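Local coordinates for galactose-binding like protein (Bacteroides thetaiotaomicron, PDB 7M1A), which is a SusE-like, calcium-binding protein of galactose-binding-like fold that probably takes part in handling carbohydrate, this chain being its C-terminal piece, at residues R70-Y83 against L128-Q141. Numbering follows the deposited sequence.
Sequences RFALWAIQDEKHFY and LTEDDIEAAKIGDQ. With EDO (1,2-ethanediol), chain C; EDO (1,2-ethanediol), chain E.
Gln-141 and Arg-70 meet side chain to side chain across two antiparallel strands, the glutamine amide also reaching back to the end of helix 130-138. CB of Gln-141 lies 3.6 Å from NH2 of Arg-70, CG stays near the same nitrogen, and CD comes beside Ala-72 CB. The bend at chi2 (-71°) sets OE1 toward Arg-70 and NE2 toward Ile-138 O. NH2 reaches OE1 at 2.8 Å in the carbonyl plane, on a lone pair, whereas NH1 arrives nearly in line with the C=O. Guanidinium and amide are only 6° from coplanar. NE2 passes the CB of Ala-72 and donates to Ile-138 O, 3.1 Å away. A leucine here would probably leave the two end nitrogens of Arg-70 without their shared acceptor, its guanidinium less firmly fixed although NE still bonds to Asn-143. Next along the strands, Leu-73 and Asp-140 form an antiparallel hydrogen-bonded pair, and the Asp-140 carboxylate reaches Tyr-91 and Asn-117. Gly-139, with positive phi, lays its CA over the five-membered ring of Trp-74, whose NE1 bonds weakly to Lys-137 O and whose side chain lies near those of calcium-binding Thr-171 and Glu-172. Farther along, Ala-136 CB sits over one face of Phe-82. The hydroxyl of Tyr-83 donates to Asp-132 O at 2.6 Å, although that oxygen already serves Ala-136 N. Thr-129 and Asp-132 close the helix start as a capping box. Helix 130-138 thus packs against the loop after strand 70-74 and leads into edge strand 140-143 of a four-stranded antiparallel sheet, consistent with the beta-sandwich of galactose-binding-like domains.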
ATOM      1  N   ARG A  70      24.070  -2.140   4.499  1.00  7.86           N
ATOM      2  CA  ARG A  70      23.635  -2.373   5.863  1.00  7.53           C
ATOM      3  C   ARG A  70      22.117  -2.300   5.944  1.00  5.83           C
ATOM      4  O   ARG A  70      21.432  -1.683   5.074  1.00  7.79           O
ATOM      5  CB  ARG A  70      24.275  -1.305   6.799  1.00 10.06           C
ATOM      6  CG  ARG A  70      25.805  -1.307   6.834  1.00  9.54           C
ATOM      7  CD  ARG A  70      26.366  -0.540   8.040  1.00 12.97           C
ATOM      8  NE  ARG A  70      26.344  -1.243   9.319  1.00  9.80           N
ATOM      9  CZ  ARG A  70      25.413  -1.092  10.249  1.00  9.54           C
ATOM     10  NH1 ARG A  70      24.582  -0.033  10.185  1.00 10.43           N
ATOM     11  NH2 ARG A  70      25.363  -1.798  11.352  1.00 12.89           N
ATOM     12  N   PHE A  71      21.600  -2.943   7.022  1.00  7.28           N
ATOM     13  CA  PHE A  71      20.179  -3.002   7.323  1.00  6.23           C
ATOM     14  C   PHE A  71      19.981  -2.802   8.815  1.00  6.96           C
ATOM     15  O   PHE A  71      20.796  -3.323   9.612  1.00  8.12           O
ATOM     16  CB  PHE A  71      19.587  -4.328   6.814  1.00  7.23           C
ATOM     17  CG  PHE A  71      18.178  -4.577   7.264  1.00  7.52           C
ATOM     18  CD1 PHE A  71      17.100  -3.956   6.643  1.00  9.09           C
ATOM     19  CD2 PHE A  71      17.966  -5.336   8.424  1.00  7.58           C
ATOM     20  CE1 PHE A  71      15.821  -4.252   7.096  1.00 10.58           C
ATOM     21  CE2 PHE A  71      16.691  -5.630   8.829  1.00  8.94           C
ATOM     22  CZ  PHE A  71      15.629  -5.089   8.182  1.00  8.40           C
ATOM     23  N   ALA A  72      18.950  -2.074   9.194  1.00  7.61           N
ATOM     24  CA  ALA A  72      18.593  -1.956  10.609  1.00  6.19           C
ATOM     25  C   ALA A  72      17.088  -2.027  10.762  1.00  5.88           C
ATOM     26  O   ALA A  72      16.352  -1.589   9.869  1.00  7.37           O
ATOM     27  CB  ALA A  72      19.196  -0.692  11.252  1.00  7.83           C
ATOM     28  N   LEU A  73      16.591  -2.439  11.923  1.00  7.09           N
ATOM     29  CA  LEU A  73      15.183  -2.557  12.196  1.00  6.29           C
ATOM     30  C   LEU A  73      14.971  -2.259  13.673  1.00  6.75           C
ATOM     31  O   LEU A  73      15.701  -2.817  14.512  1.00  7.47           O
ATOM     32  CB  LEU A  73      14.626  -3.918  11.799  1.00  6.88           C
ATOM     33  CG  LEU A  73      13.103  -4.155  11.995  1.00  6.70           C
ATOM     34  CD1 LEU A  73      12.565  -5.082  10.882  1.00  7.53           C
ATOM     35  CD2 LEU A  73      12.774  -4.715  13.402  1.00  8.69           C
ATOM     36  N   TRP A  74      13.916  -1.492  13.984  1.00  6.98           N
ATOM     37  CA  TRP A  74      13.576  -1.130  15.367  1.00  6.24           C
ATOM     38  C   TRP A  74      12.180  -1.666  15.694  1.00  6.05           C
ATOM     39  O   TRP A  74      11.224  -1.366  14.994  1.00  6.58           O
ATOM     40  CB  TRP A  74      13.556   0.423  15.576  1.00  6.17           C
ATOM     41  CG  TRP A  74      14.940   0.984  15.493  1.00  7.20           C
ATOM     42  CD1 TRP A  74      15.723   1.300  16.562  1.00  9.47           C
ATOM     43  CD2 TRP A  74      15.743   1.284  14.304  1.00  6.46           C
ATOM     44  NE1 TRP A  74      16.930   1.811  16.128  1.00  7.92           N
ATOM     45  CE2 TRP A  74      16.960   1.849  14.741  1.00  7.54           C
ATOM     46  CE3 TRP A  74      15.526   1.316  12.931  1.00  8.27           C
ATOM     47  CZ2 TRP A  74      17.967   2.314  13.904  1.00  8.66           C
ATOM     48  CZ3 TRP A  74      16.497   1.773  12.053  1.00  9.37           C
ATOM     49  CH2 TRP A  74      17.735   2.243  12.541  1.00  9.29           C
ATOM     50  N   ALA A  75      12.055  -2.266  16.855  1.00  6.39           N
ATOM     51  CA  ALA A  75      10.803  -2.581  17.513  1.00  7.34           C
ATOM     52  C   ALA A  75      10.110  -1.288  17.990  1.00  7.36           C
ATOM     53  O   ALA A  75      10.751  -0.252  18.224  1.00  8.29           O
ATOM     54  CB  ALA A  75      11.050  -3.539  18.686  1.00  9.01           C
ATOM     55  N   ILE A  76       8.778  -1.367  18.125  1.00  8.09           N
ATOM     56  CA  ILE A  76       8.039  -0.222  18.679  1.00  7.95           C
ATOM     57  C   ILE A  76       8.614   0.041  20.095  1.00  8.22           C
ATOM     58  O   ILE A  76       8.933  -0.887  20.863  1.00  9.48           O
ATOM     59  CB  ILE A  76       6.534  -0.580  18.722  1.00  7.94           C
ATOM     60  CG1 ILE A  76       5.981  -0.737  17.283  1.00  9.59           C
ATOM     61  CG2 ILE A  76       5.705   0.434  19.554  1.00 10.87           C
ATOM     62  CD1 ILE A  76       4.620  -1.445  17.240  1.00 10.61           C
ATOM     63  N   GLN A  77       8.913   1.315  20.371  1.00  9.05           N
ATOM     64  CA  GLN A  77       9.881   1.680  21.440  1.00 10.02           C
ATOM     65  C   GLN A  77       9.289   1.848  22.855  1.00 12.15           C
ATOM     66  O   GLN A  77       9.331   2.931  23.495  1.00 13.81           O
ATOM     67  CB  GLN A  77      10.599   2.962  20.994  1.00 11.65           C
ATOM     68  CG  GLN A  77      11.469   2.806  19.727  1.00 11.19           C
ATOM     69  CD  GLN A  77      12.764   2.060  19.989  1.00 12.11           C
ATOM     70  OE1 GLN A  77      13.065   0.921  19.476  1.00 13.80           O
ATOM     71  NE2 GLN A  77      13.603   2.747  20.726  1.00 13.68           N
ATOM     72  N   ASP A  78       8.696   0.749  23.319  1.00 11.07           N
ATOM     73  CA  ASP A  78       8.191   0.771  24.688  1.00 11.61           C
ATOM     74  C   ASP A  78       8.252  -0.634  25.294  1.00 11.32           C
ATOM     75  O   ASP A  78       8.536  -1.615  24.565  1.00 14.61           O
ATOM     76  CB  ASP A  78       6.757   1.313  24.700  1.00 12.04           C
ATOM     77  CG  ASP A  78       5.800   0.644  23.724  1.00 10.82           C
ATOM     78  OD1 ASP A  78       5.899  -0.555  23.528  1.00 13.85           O
ATOM     79  OD2 ASP A  78       4.982   1.379  23.134  1.00 13.51           O
ATOM     80  N   GLU A  79       8.051  -0.692  26.637  1.00 13.43           N
ATOM     81  CA  GLU A  79       8.273  -1.989  27.265  1.00 16.82           C
ATOM     82  C   GLU A  79       7.281  -3.049  26.820  1.00 15.88           C
ATOM     83  O   GLU A  79       7.661  -4.243  26.772  1.00 19.95           O
ATOM     84  CB  GLU A  79       8.176  -1.838  28.767  1.00 22.37           C
ATOM     85  CG  GLU A  79       9.389  -1.093  29.307  1.00 29.27           C
ATOM     86  CD  GLU A  79       9.398  -1.006  30.822  1.00 39.52           C
ATOM     87  OE1 GLU A  79      10.384  -0.454  31.370  1.00 46.30           O
ATOM     88  OE2 GLU A  79       8.397  -1.496  31.434  1.00 58.24           O
ATOM     89  N   LYS A  80       6.092  -2.623  26.367  1.00 14.13           N
ATOM     90  CA  LYS A  80       5.096  -3.564  25.858  1.00 14.68           C
ATOM     91  C   LYS A  80       5.685  -4.352  24.669  1.00 13.38           C
ATOM     92  O   LYS A  80       5.397  -5.538  24.516  1.00 14.55           O
ATOM     93  CB  LYS A  80       3.831  -2.804  25.440  1.00 16.71           C
ATOM     94  CG  LYS A  80       2.809  -3.717  24.808  1.00 20.03           C
ATOM     95  CD  LYS A  80       1.549  -2.995  24.331  1.00 20.57           C
ATOM     96  CE  LYS A  80       0.427  -3.992  24.075  1.00 32.20           C
ATOM     97  NZ  LYS A  80      -0.833  -3.401  23.552  1.00 31.48           N
ATOM     98  N   HIS A  81       6.552  -3.728  23.866  1.00 10.54           N
ATOM     99  CA  HIS A  81       7.047  -4.303  22.621  1.00 10.44           C
ATOM    100  C   HIS A  81       8.501  -4.760  22.697  1.00  9.65           C
ATOM    101  O   HIS A  81       8.924  -5.517  21.845  1.00 12.24           O
ATOM    102  CB  HIS A  81       6.792  -3.358  21.440  1.00  9.73           C
ATOM    103  CG  HIS A  81       5.344  -3.140  21.204  1.00 10.14           C
ATOM    104  ND1 HIS A  81       4.730  -2.088  21.760  1.00 10.14           N
ATOM    105  CD2 HIS A  81       4.435  -3.750  20.379  1.00 11.54           C
ATOM    106  CE1 HIS A  81       3.452  -2.058  21.372  1.00 10.97           C
ATOM    107  NE2 HIS A  81       3.229  -3.065  20.519  1.00 12.27           N
ATOM    108  N   PHE A  82       9.309  -4.313  23.660  1.00 12.36           N
ATOM    109  CA  PHE A  82      10.709  -4.724  23.682  1.00 10.76           C
ATOM    110  C   PHE A  82      10.800  -6.220  24.031  1.00  9.91           C
ATOM    111  O   PHE A  82      10.400  -6.636  25.138  1.00 12.29           O
ATOM    112  CB  PHE A  82      11.501  -3.920  24.722  1.00 10.91           C
ATOM    113  CG  PHE A  82      11.743  -2.465  24.414  1.00 12.59           C
ATOM    114  CD1 PHE A  82      11.856  -2.020  23.113  1.00 12.77           C
ATOM    115  CD2 PHE A  82      11.919  -1.533  25.430  1.00 18.43           C
ATOM    116  CE1 PHE A  82      12.182  -0.698  22.822  1.00 15.42           C
ATOM    117  CE2 PHE A  82      12.228  -0.200  25.150  1.00 21.95           C
ATOM    118  CZ  PHE A  82      12.324   0.240  23.834  1.00 17.08           C
ATOM    119  N   TYR A  83      11.292  -7.047  23.094  1.00  9.89           N
ATOM    120  CA  TYR A  83      11.405  -8.483  23.304  1.00 10.65           C
ATOM    121  C   TYR A  83      10.082  -9.066  23.820  1.00 10.59           C
ATOM    122  O   TYR A  83      10.051  -9.913  24.757  1.00 11.82           O
ATOM    123  CB  TYR A  83      12.534  -8.794  24.307  1.00 11.38           C
ATOM    124  CG  TYR A  83      13.757  -7.962  24.076  1.00  9.33           C
ATOM    125  CD1 TYR A  83      14.692  -8.273  23.081  1.00  9.93           C
ATOM    126  CD2 TYR A  83      13.974  -6.817  24.836  1.00 11.36           C
ATOM    127  CE1 TYR A  83      15.823  -7.471  22.861  1.00  9.40           C
ATOM    128  CE2 TYR A  83      15.089  -6.005  24.612  1.00 11.94           C
ATOM    129  CZ  TYR A  83      16.001  -6.319  23.634  1.00 10.06           C
ATOM    130  OH  TYR A  83      17.114  -5.586  23.425  1.00 12.37           O
ATOM    131  N   LEU A 128      13.201  -6.629  31.833  1.00 16.39           N
ATOM    132  CA  LEU A 128      14.126  -5.878  31.007  1.00 15.07           C
ATOM    133  C   LEU A 128      15.274  -5.341  31.859  1.00 14.84           C
ATOM    134  O   LEU A 128      15.050  -4.768  32.905  1.00 21.87           O
ATOM    135  CB  LEU A 128      13.435  -4.675  30.325  1.00 16.18           C
ATOM    136  CG  LEU A 128      12.280  -4.994  29.357  1.00 15.22           C
ATOM    137  CD1 LEU A 128      11.540  -3.766  28.882  1.00 16.64           C
ATOM    138  CD2 LEU A 128      12.741  -5.793  28.133  1.00 15.79           C
ATOM    139  N   THR A 129      16.484  -5.429  31.355  1.00 19.66           N
ATOM    140  CA  THR A 129      17.599  -4.729  31.974  1.00 19.26           C
ATOM    141  C   THR A 129      17.925  -3.451  31.192  1.00 17.02           C
ATOM    142  O   THR A 129      17.338  -3.089  30.119  1.00 17.10           O
ATOM    143  CB  THR A 129      18.847  -5.613  32.079  1.00 19.03           C
ATOM    144  OG1 THR A 129      19.297  -5.792  30.739  1.00 17.39           O
ATOM    145  CG2 THR A 129      18.610  -6.964  32.729  1.00 19.35           C
ATOM    146  N   GLU A 130      18.903  -2.734  31.742  1.00 17.93           N
ATOM    147  CA  GLU A 130      19.312  -1.502  31.102  1.00 18.60           C
ATOM    148  C   GLU A 130      19.960  -1.830  29.766  1.00 16.21           C
ATOM    149  O   GLU A 130      19.776  -1.080  28.798  1.00 17.96           O
ATOM    150  CB  GLU A 130      20.296  -0.675  31.911  1.00 27.67           C
ATOM    151  CG  GLU A 130      19.831  -0.192  33.312  1.00 51.69           C
ATOM    152  CD  GLU A 130      21.042   0.037  34.244  1.00 76.86           C
ATOM    153  OE1 GLU A 130      21.250  -0.760  35.238  1.00 89.23           O
ATOM    154  OE2 GLU A 130      21.918   1.009  33.848  1.00 82.00           O
ATOM    155  N   ASP A 131      20.750  -2.920  29.723  1.00 16.13           N
ATOM    156  CA  ASP A 131      21.373  -3.396  28.491  1.00 14.46           C
ATOM    157  C   ASP A 131      20.305  -3.753  27.445  1.00 14.88           C
ATOM    158  O   ASP A 131      20.427  -3.473  26.230  1.00 16.25           O
ATOM    159  CB  ASP A 131      22.303  -4.589  28.722  1.00 19.64           C
ATOM    160  CG  ASP A 131      23.674  -4.251  29.233  1.00 26.68           C
ATOM    161  OD1 ASP A 131      23.983  -3.044  29.311  1.00 29.87           O
ATOM    162  OD2 ASP A 131      24.381  -5.204  29.593  1.00 41.29           O
ATOM    163  N   ASP A 132      19.229  -4.410  27.871  1.00 14.33           N
ATOM    164  CA  ASP A 132      18.193  -4.860  26.950  1.00 12.36           C
ATOM    165  C   ASP A 132      17.558  -3.599  26.315  1.00 11.80           C
ATOM    166  O   ASP A 132      17.251  -3.525  25.083  1.00 13.38           O
ATOM    167  CB  ASP A 132      17.091  -5.541  27.721  1.00 13.45           C
ATOM    168  CG  ASP A 132      17.523  -6.881  28.276  1.00 12.80           C
ATOM    169  OD1 ASP A 132      18.501  -7.423  27.716  1.00 14.42           O
ATOM    170  OD2 ASP A 132      16.846  -7.360  29.271  1.00 16.82           O
ATOM    171  N   ILE A 133      17.353  -2.560  27.136  1.00 12.54           N
ATOM    172  CA  ILE A 133      16.728  -1.317  26.665  1.00 10.58           C
ATOM    173  C   ILE A 133      17.662  -0.603  25.667  1.00 13.19           C
ATOM    174  O   ILE A 133      17.268  -0.114  24.598  1.00 12.85           O
ATOM    175  CB  ILE A 133      16.179  -0.417  27.815  1.00 14.96           C
ATOM    176  CG1 ILE A 133      15.031  -1.115  28.566  1.00 18.71           C
ATOM    177  CG2 ILE A 133      15.699   0.915  27.267  1.00 16.66           C
ATOM    178  CD1 ILE A 133      14.623  -0.496  29.904  1.00 21.43           C
ATOM    179  N   GLU A 134      18.939  -0.454  26.026  1.00 13.36           N
ATOM    180  CA  GLU A 134      19.898   0.211  25.161  1.00 12.99           C
ATOM    181  C   GLU A 134      19.939  -0.504  23.818  1.00 12.12           C
ATOM    182  O   GLU A 134      19.892   0.199  22.770  1.00 12.68           O
ATOM    183  CB  GLU A 134      21.303   0.144  25.809  1.00 14.40           C
ATOM    184  CG  GLU A 134      22.375   0.789  24.912  1.00 16.19           C
ATOM    185  CD  GLU A 134      23.805   0.407  25.290  1.00 19.67           C
ATOM    186  OE1 GLU A 134      24.152  -0.793  25.215  1.00 25.27           O
ATOM    187  OE2 GLU A 134      24.583   1.332  25.564  1.00 19.29           O
ATOM    188  N   ALA A 135      19.938  -1.843  23.839  1.00 12.02           N
ATOM    189  CA  ALA A 135      20.048  -2.558  22.563  1.00 12.32           C
ATOM    190  C   ALA A 135      18.821  -2.262  21.700  1.00 11.73           C
ATOM    191  O   ALA A 135      18.934  -2.178  20.453  1.00 11.93           O
ATOM    192  CB  ALA A 135      20.275  -4.055  22.767  1.00 13.16           C
ATOM    193  N   ALA A 136      17.635  -2.208  22.321  1.00 10.58           N
ATOM    194  CA  ALA A 136      16.428  -1.972  21.576  1.00  9.68           C
ATOM    195  C   ALA A 136      16.368  -0.556  20.981  1.00  9.75           C
ATOM    196  O   ALA A 136      15.774  -0.402  19.896  1.00 10.08           O
ATOM    197  CB  ALA A 136      15.228  -2.344  22.434  1.00 12.76           C
ATOM    198  N   LYS A 137      16.919   0.485  21.638  1.00  9.88           N
ATOM    199  CA  LYS A 137      17.049   1.807  21.017  1.00 10.92           C
ATOM    200  C   LYS A 137      18.044   1.764  19.881  1.00 10.94           C
ATOM    201  O   LYS A 137      17.796   2.511  18.933  1.00 12.53           O
ATOM    202  CB  LYS A 137      17.443   2.878  22.058  1.00 13.17           C
ATOM    203  CG  LYS A 137      16.521   2.833  23.235  1.00 15.56           C
ATOM    204  CD  LYS A 137      16.792   3.884  24.320  1.00 17.64           C
ATOM    205  CE  LYS A 137      15.577   4.053  25.199  1.00 22.87           C
ATOM    206  NZ  LYS A 137      15.923   4.848  26.400  1.00 32.64           N
ATOM    207  N   ILE A 138      19.130   0.940  19.937  1.00  9.57           N
ATOM    208  CA  ILE A 138      20.107   0.929  18.862  1.00  9.14           C
ATOM    209  C   ILE A 138      19.485   0.233  17.630  1.00  9.56           C
ATOM    210  O   ILE A 138      19.818   0.551  16.495  1.00  9.71           O
ATOM    211  CB  ILE A 138      21.384   0.186  19.301  1.00 10.90           C
ATOM    212  CG1 ILE A 138      22.085   1.058  20.367  1.00 12.60           C
ATOM    213  CG2 ILE A 138      22.290  -0.164  18.108  1.00 15.32           C
ATOM    214  CD1 ILE A 138      23.151   0.345  21.207  1.00 15.77           C
ATOM    215  N   GLY A 139      18.565  -0.736  17.865  1.00  8.91           N
ATOM    216  CA  GLY A 139      17.964  -1.496  16.769  1.00  7.51           C
ATOM    217  C   GLY A 139      18.773  -2.752  16.370  1.00  8.27           C
ATOM    218  O   GLY A 139      19.991  -2.769  16.597  1.00 10.16           O
ATOM    219  N   ASP A 140      18.137  -3.736  15.710  1.00  8.82           N
ATOM    220  CA  ASP A 140      18.908  -4.796  15.091  1.00  8.91           C
ATOM    221  C   ASP A 140      19.729  -4.178  13.965  1.00  8.01           C
ATOM    222  O   ASP A 140      19.242  -3.272  13.280  1.00  9.67           O
ATOM    223  CB  ASP A 140      17.930  -5.826  14.538  1.00  8.79           C
ATOM    224  CG  ASP A 140      17.222  -6.601  15.642  1.00 10.64           C
ATOM    225  OD1 ASP A 140      17.841  -6.807  16.747  1.00 14.09           O
ATOM    226  OD2 ASP A 140      16.113  -7.164  15.303  1.00 13.63           O
ATOM    227  N   GLN A 141      20.956  -4.626  13.789  1.00  7.75           N
ATOM    228  CA  GLN A 141      21.970  -4.036  12.903  1.00  9.01           C
ATOM    229  C   GLN A 141      22.646  -5.172  12.124  1.00  8.76           C
ATOM    230  O   GLN A 141      23.060  -6.181  12.715  1.00  9.44           O
ATOM    231  CB  GLN A 141      23.109  -3.379  13.700  1.00 11.27           C
ATOM    232  CG  GLN A 141      22.640  -2.146  14.466  1.00 11.86           C
ATOM    233  CD  GLN A 141      22.325  -0.964  13.568  1.00  9.78           C
ATOM    234  OE1 GLN A 141      23.023  -0.757  12.567  1.00 12.23           O
ATOM    235  NE2 GLN A 141      21.436  -0.065  13.979  1.00 11.50           N
TER
HETATM  236  C1  EDO C 401      -0.160  -1.394  19.631  1.00 22.87           C
HETATM  237  O1  EDO C 401       1.109  -1.096  19.109  1.00 24.64           O
HETATM  238  C2  EDO C 401      -0.302  -2.729  19.131  1.00 19.60           C
HETATM  239  O2  EDO C 401       0.666  -3.597  19.667  1.00 21.60           O
HETATM  240  C1  EDO E 403      -0.866  -7.095  20.116  1.00 22.77           C
HETATM  241  O1  EDO E 403       0.125  -6.256  19.579  1.00 23.38           O
HETATM  242  C2  EDO E 403      -1.181  -6.725  21.549  1.00 27.45           C
HETATM  243  O2  EDO E 403      -1.220  -5.351  21.479  1.00 35.02           O
HETATM  244  O   HOH W   1      14.487  -2.435  18.436  1.00 10.81           O